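PDB 2BKL: prolyl endopeptidase from Myxococcus xanthus, which probably hydrolyses peptide bonds that follow proline, and to a lesser extent alanine, in oligopeptides, as a serine peptidase of the S9A family. Local coordinates for residues A[494-502]-A[573-581]; A[220-231]-A[242-250]. All blocks are in the same frame, centred on the assembly; numbering follows the deposited sequence.

Interaction 1: A[494-502]-A[573-581]; sequences HDAGRLDKK and TWIPEYGTA. With ZAH (N-[(benzyloxy)carbonyl]-L-alanyl-L-proline), chain C.
Leu499 and Tyr578 bring the two backbones to 4.7 Å between their CA atoms, where the turn after helix 491-495 meets the short helix 575-578. Leu499 N donates to Glu577 O at 2.8 Å. Next to this bond, a water donates to both Leu499 O and Tyr578 O, bridging the two segments. Gly579, the first residue beyond the helix, with positive phi, packs its N 3.6 Å from Leu499 CD2.

Glu577 has the largest share of the buried area, 96 of 356 Å². Its CG lies anti to the backbone N (chi1 -171°) and the chain bends at chi2, which turns the carboxylate back toward His494. The NE2 of His494 donates to Glu577 OE1 at 2.8 Å, meeting the syn lone pair; imidazole and carboxylate are nearly coplanar, 14° apart. The other oxygen, OE2, accepts from Phe456 N and from a water that also bridges Gly497 O and Lys502 NZ, so both carboxylate oxygens are engaged. Arg498 lays its CD over one face of the His494 ring, while its NE makes a salt bridge to Asp495 OD1 at 2.7 Å, the oxygen lying close to the guanidinium plane. Arg498 NH1 comes 2.9 Å from Pro576 O at the guanidinium edge, at an angle too poor for a hydrogen bond. At the Tyr578 ring edge sits Lys502 CE, 4.0 Å from Tyr578 CE1; Tyr578 OH bonds to Asn534 OD1, and Lys502 NZ to that oxygen and to Gly454 O.

Just ahead of helix 575-578, Trp574 reaches the ligand: its NE1 donates to ZAH O16 at 2.9 Å, with ZAH C5 over the indole centre. The arrangement thus backs the substrate-side wall of a prolyl oligopeptidase active-site pocket, built from a turn and a short helix of the alpha/beta-hydrolase domain.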
loop_
_atom_site.group_PDB
_atom_site.type_symbol
_atom_site.label_atom_id
_atom_site.label_comp_id
_atom_site.label_asym_id
_atom_site.label_seq_id
_atom_site.Cartn_x
_atom_site.Cartn_y
_atom_site.Cartn_z
ATOM N N HIS A 494 14.039 -6.558 -5.345
ATOM C CA HIS A 494 13.526 -5.237 -5.600
ATOM C C HIS A 494 14.307 -4.611 -6.774
ATOM O O HIS A 494 13.722 -4.120 -7.742
ATOM C CB HIS A 494 13.641 -4.370 -4.317
ATOM C CG HIS A 494 13.218 -2.955 -4.488
ATOM N ND1 HIS A 494 13.818 -1.928 -3.798
ATOM C CD2 HIS A 494 12.282 -2.385 -5.284
ATOM C CE1 HIS A 494 13.264 -0.781 -4.159
ATOM N NE2 HIS A 494 12.324 -1.028 -5.060
ATOM N N ASP A 495 15.624 -4.627 -6.658
ATOM C CA ASP A 495 16.476 -3.978 -7.663
ATOM C C ASP A 495 16.347 -4.587 -9.046
ATOM O O ASP A 495 16.456 -3.872 -10.051
ATOM C CB ASP A 495 17.944 -3.968 -7.236
ATOM C CG ASP A 495 18.246 -2.946 -6.161
ATOM O OD1 ASP A 495 17.380 -2.087 -5.836
ATOM O OD2 ASP A 495 19.358 -2.987 -5.572
ATOM N N ALA A 496 16.086 -5.890 -9.122
ATOM C CA ALA A 496 15.916 -6.537 -10.415
ATOM C C ALA A 496 14.554 -6.264 -11.053
ATOM O O ALA A 496 14.254 -6.826 -12.118
ATOM C CB ALA A 496 16.153 -8.025 -10.299
ATOM N N GLY A 497 13.727 -5.416 -10.450
ATOM C CA GLY A 497 12.447 -5.059 -11.022
ATOM C C GLY A 497 12.162 -3.583 -10.955
ATOM O O GLY A 497 11.022 -3.197 -10.810
ATOM N N ARG A 498 13.197 -2.764 -11.016
ATOM C CA ARG A 498 13.003 -1.313 -11.033
ATOM C C ARG A 498 13.979 -0.640 -12.004
ATOM O O ARG A 498 14.914 -1.265 -12.539
ATOM C CB ARG A 498 13.140 -0.756 -9.619
ATOM C CG ARG A 498 14.518 -0.750 -9.085
ATOM C CD ARG A 498 14.542 -0.462 -7.590
ATOM N NE ARG A 498 15.896 -0.200 -7.137
ATOM C CZ ARG A 498 16.480 0.993 -7.101
ATOM N NH1 ARG A 498 15.837 2.085 -7.451
ATOM N NH2 ARG A 498 17.728 1.077 -6.696
ATOM N N LEU A 499 13.760 0.650 -12.241
ATOM C CA LEU A 499 14.583 1.404 -13.157
ATOM C C LEU A 499 14.726 0.706 -14.517
ATOM O O LEU A 499 13.736 0.360 -15.135
ATOM C CB LEU A 499 15.926 1.777 -12.504
ATOM C CG LEU A 499 15.788 2.587 -11.228
ATOM C CD1 LEU A 499 17.121 2.718 -10.516
ATOM C CD2 LEU A 499 15.179 3.979 -11.488
ATOM N N ASP A 500 15.954 0.476 -14.980
ATOM C CA ASP A 500 16.174 -0.122 -16.289
ATOM C C ASP A 500 15.739 -1.583 -16.363
ATOM O O ASP A 500 15.621 -2.132 -17.457
ATOM C CB ASP A 500 17.666 -0.059 -16.643
ATOM C CG ASP A 500 18.553 -0.652 -15.550
ATOM O OD1 ASP A 500 18.636 -0.056 -14.441
ATOM O OD2 ASP A 500 19.191 -1.723 -15.672
ATOM N N LYS A 501 15.477 -2.204 -15.197
ATOM C CA LYS A 501 15.081 -3.606 -15.124
ATOM C C LYS A 501 13.594 -3.785 -14.896
ATOM O O LYS A 501 13.146 -4.908 -14.633
ATOM C CB LYS A 501 15.821 -4.323 -14.016
ATOM C CG LYS A 501 17.334 -4.142 -14.102
ATOM C CD LYS A 501 18.011 -5.014 -15.062
ATOM C CE LYS A 501 19.413 -5.383 -14.516
ATOM N NZ LYS A 501 20.235 -4.187 -14.158
ATOM N N LYS A 502 12.814 -2.720 -15.050
ATOM C CA LYS A 502 11.363 -2.840 -14.858
ATOM C C LYS A 502 10.711 -3.903 -15.733
ATOM O O LYS A 502 9.757 -4.570 -15.299
ATOM C CB LYS A 502 10.686 -1.482 -15.053
ATOM C CG LYS A 502 9.193 -1.447 -14.739
ATOM C CD LYS A 502 8.910 -1.718 -13.248
ATOM C CE LYS A 502 7.447 -1.531 -12.915
ATOM N NZ LYS A 502 7.170 -1.746 -11.453
ATOM N N THR A 573 7.892 11.701 -6.630
ATOM C CA THR A 573 8.353 10.847 -5.549
ATOM C C THR A 573 8.669 9.435 -6.001
ATOM O O THR A 573 9.312 8.703 -5.246
ATOM C CB THR A 573 7.354 10.783 -4.357
ATOM O OG1 THR A 573 6.146 10.113 -4.719
ATOM C CG2 THR A 573 6.983 12.187 -3.827
ATOM N N TRP A 574 8.193 9.050 -7.194
ATOM C CA TRP A 574 8.486 7.711 -7.735
ATOM C C TRP A 574 9.619 7.711 -8.738
ATOM O O TRP A 574 9.981 6.646 -9.234
ATOM C CB TRP A 574 7.231 7.059 -8.325
ATOM C CG TRP A 574 6.102 7.178 -7.356
ATOM C CD1 TRP A 574 6.142 6.913 -6.034
ATOM C CD2 TRP A 574 4.781 7.612 -7.650
ATOM N NE1 TRP A 574 4.928 7.193 -5.450
ATOM C CE2 TRP A 574 4.076 7.625 -6.430
ATOM C CE3 TRP A 574 4.121 8.010 -8.822
ATOM C CZ2 TRP A 574 2.757 8.050 -6.335
ATOM C CZ3 TRP A 574 2.781 8.450 -8.711
ATOM C CH2 TRP A 574 2.136 8.449 -7.475
ATOM N N ILE A 575 10.239 8.856 -9.000
ATOM C CA ILE A 575 11.382 8.873 -9.892
ATOM C C ILE A 575 12.529 7.932 -9.458
ATOM O O ILE A 575 13.134 7.287 -10.300
ATOM C CB ILE A 575 11.850 10.327 -10.124
ATOM C CG1 ILE A 575 10.830 11.047 -11.044
ATOM C CG2 ILE A 575 13.271 10.400 -10.720
ATOM C CD1 ILE A 575 11.048 12.563 -11.202
ATOM N N PRO A 576 12.806 7.797 -8.158
ATOM C CA PRO A 576 13.838 6.835 -7.751
ATOM C C PRO A 576 13.548 5.383 -8.099
ATOM O O PRO A 576 14.478 4.548 -8.104
ATOM C CB PRO A 576 13.921 7.029 -6.231
ATOM C CG PRO A 576 13.488 8.466 -6.033
ATOM C CD PRO A 576 12.326 8.600 -7.013
ATOM N N GLU A 577 12.278 5.060 -8.349
ATOM C CA GLU A 577 11.839 3.715 -8.723
ATOM C C GLU A 577 11.755 3.501 -10.240
ATOM O O GLU A 577 12.183 2.470 -10.759
ATOM C CB GLU A 577 10.478 3.386 -8.086
ATOM C CG GLU A 577 10.025 1.943 -8.236
ATOM C CD GLU A 577 10.683 0.938 -7.298
ATOM O OE1 GLU A 577 11.470 1.319 -6.411
ATOM O OE2 GLU A 577 10.366 -0.258 -7.454
ATOM N N TYR A 578 11.205 4.474 -10.969
ATOM C CA TYR A 578 10.946 4.316 -12.390
ATOM C C TYR A 578 11.940 5.046 -13.301
ATOM O O TYR A 578 12.123 4.661 -14.444
ATOM C CB TYR A 578 9.591 4.892 -12.725
ATOM C CG TYR A 578 8.384 4.227 -12.125
ATOM C CD1 TYR A 578 8.157 2.864 -12.276
ATOM C CD2 TYR A 578 7.420 4.970 -11.445
ATOM C CE1 TYR A 578 7.025 2.265 -11.757
ATOM C CE2 TYR A 578 6.257 4.382 -10.933
ATOM C CZ TYR A 578 6.058 3.018 -11.098
ATOM O OH TYR A 578 4.912 2.460 -10.587
ATOM N N GLY A 579 12.552 6.118 -12.801
ATOM C CA GLY A 579 13.319 7.073 -13.606
ATOM C C GLY A 579 12.390 8.171 -14.104
ATOM O O GLY A 579 11.178 8.174 -13.824
ATOM N N THR A 580 12.943 9.135 -14.828
ATOM C CA THR A 580 12.152 10.219 -15.385
ATOM C C THR A 580 12.484 10.420 -16.853
ATOM O O THR A 580 13.657 10.496 -17.233
ATOM C CB THR A 580 12.374 11.545 -14.657
ATOM O OG1 THR A 580 11.782 12.609 -15.424
ATOM C CG2 THR A 580 13.857 11.878 -14.447
ATOM N N ALA A 581 11.448 10.588 -17.664
ATOM C CA ALA A 581 11.653 10.855 -19.065
ATOM C C ALA A 581 12.352 12.178 -19.350
ATOM O O ALA A 581 12.714 12.433 -20.505
ATOM C CB ALA A 581 10.332 10.772 -19.793
HETATM C C1 ZAH C . 0.603 2.978 -6.279
HETATM O O2 ZAH C . 1.410 1.868 -6.600
HETATM C C3 ZAH C . 1.403 4.299 -6.183
HETATM C C4 ZAH C . 2.039 4.679 -7.523
HETATM C C5 ZAH C . 3.440 4.080 -7.524
HETATM C C6 ZAH C . 3.844 3.913 -6.082
HETATM N N7 ZAH C . 2.622 4.212 -5.348
HETATM C C8 ZAH C . 2.584 4.294 -4.020
HETATM O O9 ZAH C . 1.441 4.641 -3.455
HETATM C C10 ZAH C . 3.872 4.292 -3.167
HETATM C C11 ZAH C . 4.169 2.807 -2.957
HETATM N N14 ZAH C . 3.671 4.911 -1.880
HETATM C C15 ZAH C . 3.578 6.214 -1.756
HETATM O O16 ZAH C . 3.753 7.014 -2.776
HETATM O O17 ZAH C . 3.317 6.751 -0.453
HETATM C C18 ZAH C . 3.071 8.180 -0.438
HETATM C C19 ZAH C . 2.514 8.651 0.910
HETATM C C20 ZAH C . 3.321 8.564 2.052
HETATM C C21 ZAH C . 2.822 8.979 3.287
HETATM C C22 ZAH C . 1.529 9.501 3.373
HETATM C C23 ZAH C . 0.728 9.613 2.232
HETATM C C24 ZAH C . 1.222 9.184 1.001
HETATM O O HOH W 1 9.499 -1.108 -9.950
HETATM O O HOH W 2 11.325 2.033 -15.110
#

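Interaction 2: A[220-231]-A[242-250]; sequences HERTGDPTTFLQ and FVYILRGWS. With ZAH (N-[(benzyloxy)carbonyl]-L-alanyl-L-proline), chain C.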
loop_
_atom_site.group_PDB
_atom_site.type_symbol
_atom_site.label_atom_id
_atom_site.label_comp_id
_atom_site.label_asym_id
_atom_site.label_seq_id
_atom_site.Cartn_x
_atom_site.Cartn_y
_atom_site.Cartn_z
ATOM N N HIS A 220 13.308 20.695 11.372
ATOM C CA HIS A 220 14.207 20.394 10.270
ATOM C C HIS A 220 13.614 20.961 9.004
ATOM O O HIS A 220 12.448 20.721 8.701
ATOM C CB HIS A 220 14.402 18.874 10.133
ATOM C CG HIS A 220 15.536 18.477 9.230
ATOM N ND1 HIS A 220 15.505 18.657 7.865
ATOM C CD2 HIS A 220 16.718 17.869 9.499
ATOM C CE1 HIS A 220 16.634 18.222 7.336
ATOM N NE2 HIS A 220 17.388 17.734 8.304
ATOM N N GLU A 221 14.411 21.720 8.262
ATOM C CA GLU A 221 13.922 22.360 7.050
ATOM C C GLU A 221 13.746 21.347 5.924
ATOM O O GLU A 221 14.193 20.202 5.992
ATOM C CB GLU A 221 14.889 23.477 6.615
ATOM C CG GLU A 221 14.863 24.687 7.537
ATOM C CD GLU A 221 15.745 25.812 7.027
ATOM O OE1 GLU A 221 16.923 25.529 6.683
ATOM O OE2 GLU A 221 15.272 26.975 6.952
ATOM N N ARG A 222 13.103 21.805 4.870
ATOM C CA ARG A 222 12.789 20.955 3.741
ATOM C C ARG A 222 14.053 20.552 2.995
ATOM O O ARG A 222 15.084 21.196 3.122
ATOM C CB ARG A 222 11.855 21.694 2.778
ATOM C CG ARG A 222 12.536 22.790 1.982
ATOM C CD ARG A 222 11.549 23.714 1.301
ATOM N NE ARG A 222 12.215 24.756 0.532
ATOM C CZ ARG A 222 12.653 25.890 1.049
ATOM N NH1 ARG A 222 12.467 26.169 2.334
ATOM N NH2 ARG A 222 13.259 26.769 0.257
ATOM N N THR A 223 13.959 19.493 2.209
ATOM C CA THR A 223 15.042 19.107 1.321
ATOM C C THR A 223 15.016 19.905 0.033
ATOM O O THR A 223 16.034 20.029 -0.629
ATOM C CB THR A 223 14.935 17.626 0.913
ATOM O OG1 THR A 223 13.747 17.421 0.138
ATOM C CG2 THR A 223 14.858 16.707 2.138
ATOM N N GLY A 224 13.853 20.410 -0.352
ATOM C CA GLY A 224 13.706 21.050 -1.636
ATOM C C GLY A 224 13.758 20.129 -2.848
ATOM O O GLY A 224 13.926 20.586 -3.976
ATOM N N ASP A 225 13.627 18.828 -2.604
ATOM C CA ASP A 225 13.786 17.810 -3.622
ATOM C C ASP A 225 12.533 16.940 -3.639
ATOM O O ASP A 225 12.296 16.178 -2.706
ATOM C CB ASP A 225 15.015 16.970 -3.271
ATOM C CG ASP A 225 15.360 15.965 -4.322
ATOM O OD1 ASP A 225 14.517 15.716 -5.212
ATOM O OD2 ASP A 225 16.495 15.396 -4.330
ATOM N N PRO A 226 11.720 17.071 -4.674
ATOM C CA PRO A 226 10.428 16.366 -4.702
ATOM C C PRO A 226 10.594 14.872 -5.010
ATOM O O PRO A 226 9.586 14.168 -5.103
ATOM C CB PRO A 226 9.662 17.095 -5.806
ATOM C CG PRO A 226 10.750 17.523 -6.743
ATOM C CD PRO A 226 11.927 17.900 -5.882
ATOM N N THR A 227 11.831 14.401 -5.197
ATOM C CA THR A 227 12.066 12.979 -5.326
ATOM C C THR A 227 12.383 12.318 -4.000
ATOM O O THR A 227 12.789 11.155 -3.987
ATOM C CB THR A 227 13.177 12.635 -6.345
ATOM O OG1 THR A 227 14.466 13.058 -5.847
ATOM C CG2 THR A 227 12.942 13.336 -7.678
ATOM N N THR A 228 12.210 13.036 -2.900
ATOM C CA THR A 228 12.443 12.521 -1.555
ATOM C C THR A 228 11.212 12.595 -0.690
ATOM O O THR A 228 10.264 13.302 -0.989
ATOM C CB THR A 228 13.545 13.299 -0.849
ATOM O OG1 THR A 228 13.107 14.656 -0.630
ATOM C CG2 THR A 228 14.806 13.359 -1.702
ATOM N N PHE A 229 11.270 11.872 0.429
ATOM C CA PHE A 229 10.396 12.090 1.571
ATOM C C PHE A 229 11.231 12.521 2.776
ATOM O O PHE A 229 12.356 12.078 2.958
ATOM C CB PHE A 229 9.614 10.840 1.962
ATOM C CG PHE A 229 8.716 10.299 0.877
ATOM C CD1 PHE A 229 9.196 9.390 -0.070
ATOM C CD2 PHE A 229 7.391 10.689 0.811
ATOM C CE1 PHE A 229 8.340 8.891 -1.069
ATOM C CE2 PHE A 229 6.544 10.195 -0.188
ATOM C CZ PHE A 229 7.012 9.295 -1.106
ATOM N N LEU A 230 10.655 13.328 3.645
ATOM C CA LEU A 230 11.303 13.674 4.903
ATOM C C LEU A 230 10.440 13.121 6.026
ATOM O O LEU A 230 9.251 13.396 6.081
ATOM C CB LEU A 230 11.410 15.191 5.017
ATOM C CG LEU A 230 12.262 15.731 6.159
ATOM C CD1 LEU A 230 13.749 15.509 5.895
ATOM C CD2 LEU A 230 11.976 17.214 6.353
ATOM N N GLN A 231 11.029 12.338 6.919
ATOM C CA GLN A 231 10.268 11.730 8.002
ATOM C C GLN A 231 11.026 11.819 9.304
ATOM O O GLN A 231 12.252 11.761 9.326
ATOM C CB GLN A 231 10.015 10.258 7.668
ATOM C CG GLN A 231 8.863 9.615 8.421
ATOM C CD GLN A 231 8.641 8.175 7.999
ATOM O OE1 GLN A 231 8.791 7.830 6.809
ATOM N NE2 GLN A 231 8.304 7.317 8.969
ATOM N N PHE A 242 15.224 11.588 15.490
ATOM C CA PHE A 242 15.742 11.151 14.196
ATOM C C PHE A 242 14.984 11.816 13.039
ATOM O O PHE A 242 13.759 12.003 13.101
ATOM C CB PHE A 242 15.584 9.635 14.048
ATOM C CG PHE A 242 16.361 8.864 15.044
ATOM C CD1 PHE A 242 17.707 8.659 14.864
ATOM C CD2 PHE A 242 15.746 8.367 16.166
ATOM C CE1 PHE A 242 18.448 7.960 15.816
ATOM C CE2 PHE A 242 16.458 7.693 17.124
ATOM C CZ PHE A 242 17.818 7.496 16.946
ATOM N N VAL A 243 15.729 12.161 12.001
ATOM C CA VAL A 243 15.170 12.629 10.746
ATOM C C VAL A 243 15.771 11.801 9.628
ATOM O O VAL A 243 16.994 11.662 9.498
ATOM C CB VAL A 243 15.414 14.115 10.538
ATOM C CG1 VAL A 243 15.014 14.545 9.121
ATOM C CG2 VAL A 243 14.627 14.942 11.571
ATOM N N TYR A 244 14.877 11.255 8.811
ATOM C CA TYR A 244 15.216 10.460 7.643
ATOM C C TYR A 244 15.002 11.261 6.370
ATOM O O TYR A 244 13.986 11.934 6.240
ATOM C CB TYR A 244 14.315 9.233 7.596
ATOM C CG TYR A 244 14.438 8.243 8.743
ATOM C CD1 TYR A 244 15.332 7.203 8.678
ATOM C CD2 TYR A 244 13.613 8.327 9.836
ATOM C CE1 TYR A 244 15.428 6.286 9.686
ATOM C CE2 TYR A 244 13.711 7.407 10.871
ATOM C CZ TYR A 244 14.611 6.396 10.782
ATOM O OH TYR A 244 14.715 5.462 11.795
ATOM N N ILE A 245 15.962 11.221 5.451
ATOM C CA ILE A 245 15.751 11.667 4.078
ATOM C C ILE A 245 15.659 10.398 3.239
ATOM O O ILE A 245 16.666 9.692 3.063
ATOM C CB ILE A 245 16.880 12.605 3.601
ATOM C CG1 ILE A 245 16.965 13.854 4.506
ATOM C CG2 ILE A 245 16.629 12.972 2.145
ATOM C CD1 ILE A 245 18.111 14.764 4.170
ATOM N N LEU A 246 14.451 10.089 2.788
ATOM C CA LEU A 246 14.163 8.863 2.067
ATOM C C LEU A 246 14.278 9.145 0.564
ATOM O O LEU A 246 13.578 10.001 0.037
ATOM C CB LEU A 246 12.758 8.365 2.390
ATOM C CG LEU A 246 12.472 8.147 3.884
ATOM C CD1 LEU A 246 11.010 7.705 4.110
ATOM C CD2 LEU A 246 13.415 7.098 4.454
ATOM N N ARG A 247 15.205 8.483 -0.117
ATOM C CA ARG A 247 15.319 8.569 -1.563
ATOM C C ARG A 247 14.631 7.348 -2.167
ATOM O O ARG A 247 15.245 6.303 -2.411
ATOM C CB ARG A 247 16.771 8.688 -1.988
ATOM C CG ARG A 247 17.311 10.078 -1.693
ATOM C CD ARG A 247 18.710 10.310 -2.239
ATOM N NE ARG A 247 19.608 9.474 -1.486
ATOM C CZ ARG A 247 20.041 9.788 -0.278
ATOM N NH1 ARG A 247 19.665 10.940 0.274
ATOM N NH2 ARG A 247 20.832 8.939 0.380
ATOM N N GLY A 248 13.331 7.475 -2.365
ATOM C CA GLY A 248 12.493 6.389 -2.818
ATOM C C GLY A 248 12.518 5.269 -1.798
ATOM O O GLY A 248 12.432 5.503 -0.579
ATOM N N TRP A 249 12.592 4.049 -2.316
ATOM C CA TRP A 249 12.502 2.829 -1.542
ATOM C C TRP A 249 13.832 2.079 -1.546
ATOM O O TRP A 249 13.887 0.907 -1.184
ATOM C CB TRP A 249 11.351 1.977 -2.127
ATOM C CG TRP A 249 9.998 2.513 -1.758
ATOM C CD1 TRP A 249 9.176 2.038 -0.775
ATOM C CD2 TRP A 249 9.340 3.705 -2.267
ATOM N NE1 TRP A 249 8.052 2.809 -0.667
ATOM C CE2 TRP A 249 8.126 3.835 -1.570
ATOM C CE3 TRP A 249 9.620 4.625 -3.285
ATOM C CZ2 TRP A 249 7.216 4.852 -1.825
ATOM C CZ3 TRP A 249 8.701 5.671 -3.511
ATOM C CH2 TRP A 249 7.526 5.755 -2.796
ATOM N N SER A 250 14.932 2.722 -1.940
ATOM C CA SER A 250 16.219 2.008 -2.064
ATOM C C SER A 250 17.344 2.538 -1.236
ATOM O O SER A 250 18.314 1.816 -0.997
ATOM C CB SER A 250 16.692 2.018 -3.512
ATOM O OG SER A 250 15.626 1.585 -4.335
HETATM C C1 ZAH C . 0.603 2.978 -6.279
HETATM O O2 ZAH C . 1.410 1.868 -6.600
HETATM C C3 ZAH C . 1.403 4.299 -6.183
HETATM C C4 ZAH C . 2.039 4.679 -7.523
HETATM C C5 ZAH C . 3.440 4.080 -7.524
HETATM C C6 ZAH C . 3.844 3.913 -6.082
HETATM N N7 ZAH C . 2.622 4.212 -5.348
HETATM C C8 ZAH C . 2.584 4.294 -4.020
HETATM O O9 ZAH C . 1.441 4.641 -3.455
HETATM C C10 ZAH C . 3.872 4.292 -3.167
HETATM C C11 ZAH C . 4.169 2.807 -2.957
HETATM N N14 ZAH C . 3.671 4.911 -1.880
HETATM C C15 ZAH C . 3.578 6.214 -1.756
HETATM O O16 ZAH C . 3.753 7.014 -2.776
HETATM O O17 ZAH C . 3.317 6.751 -0.453
HETATM C C18 ZAH C . 3.071 8.180 -0.438
HETATM C C19 ZAH C . 2.514 8.651 0.910
HETATM C C20 ZAH C . 3.321 8.564 2.052
HETATM C C21 ZAH C . 2.822 8.979 3.287
HETATM C C22 ZAH C . 1.529 9.501 3.373
HETATM C C23 ZAH C . 0.728 9.613 2.232
HETATM C C24 ZAH C . 1.222 9.184 1.001
HETATM O O HOH W 3 11.024 9.202 -3.056
#
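A beta hairpin of the N-terminal propeller domain, strands 229-234 and 241-247, supplies this contact. The segments 229-231 and 242-247 run antiparallel at 165°, their axes 4.9 Å apart. Phe229 with Leu246 and Gln231 with Tyr244 are hydrogen-bonded pairs, each closed by two N-H...O bonds; the straightest, Tyr244 N to Gln231 O, measures 2.7 Å. Leu230 and Ile245 form the non-hydrogen-bonded pair between them.

On the face of Leu230, its CD1 packs 3.6 Å from Val243 CG1, and Val243 CG1 also lies over one face of the His220 ring in a CH-pi contact. Phe229 projects from the other face, where its CB meets Leu246 CB. Its ring turns an edge to the indole face of Trp249 in an offset edge-to-face pair, planes at 81°, with Phe229 CE1 3.7 Å from Trp249 CH2. Trp249 CZ2 in turn lies 3.5 Å from ZAH N14, which places the end of the hairpin in the ligand pocket.

Ahead of the strand, the type I turn from Asp225 to Thr228 is tied internally. With OG1 set between its backbone N and carbonyl carbon (chi1 66°), Thr228 donates to Asp225 O at 2.7 Å and accepts from Thr223 OG1, while CG2 lies alongside Arg247 CG. A valine here would probably leave Thr223 OG1 without that acceptor and Asp225 O with one donor fewer, slackening the turn.

Strand 229-234 is outermost in its four-stranded sheet; strand 251-257 pairs with the other edge of 241-247, and Leu230 also touches Ile204 of the adjacent sheet, while Trp249 rests on His494 of helix 491-495.

How the interactions relate
Both contacts are partly buried and come together around ZAH from different domains: interaction 2 from the propeller, interaction 1 from the hydrolase domain. They touch directly, since Ser250 OG lies 3.3 Å from His494 CE1 and Thr227 O lies 3.5 Å from Pro576 CG, so the interdomain boundary runs between them. Their chemistry differs with their setting. Interaction 1, between a helix-end turn and a short helix, rests largely on charged and polar side chains and bridging waters, with one direct backbone bond; interaction 2 has four backbone bonds between strands and larger apolar faces, burying 643 against 356 Å². Each offers the ligand an indole, Trp574 by a hydrogen bond and its ring face, Trp249 by packing.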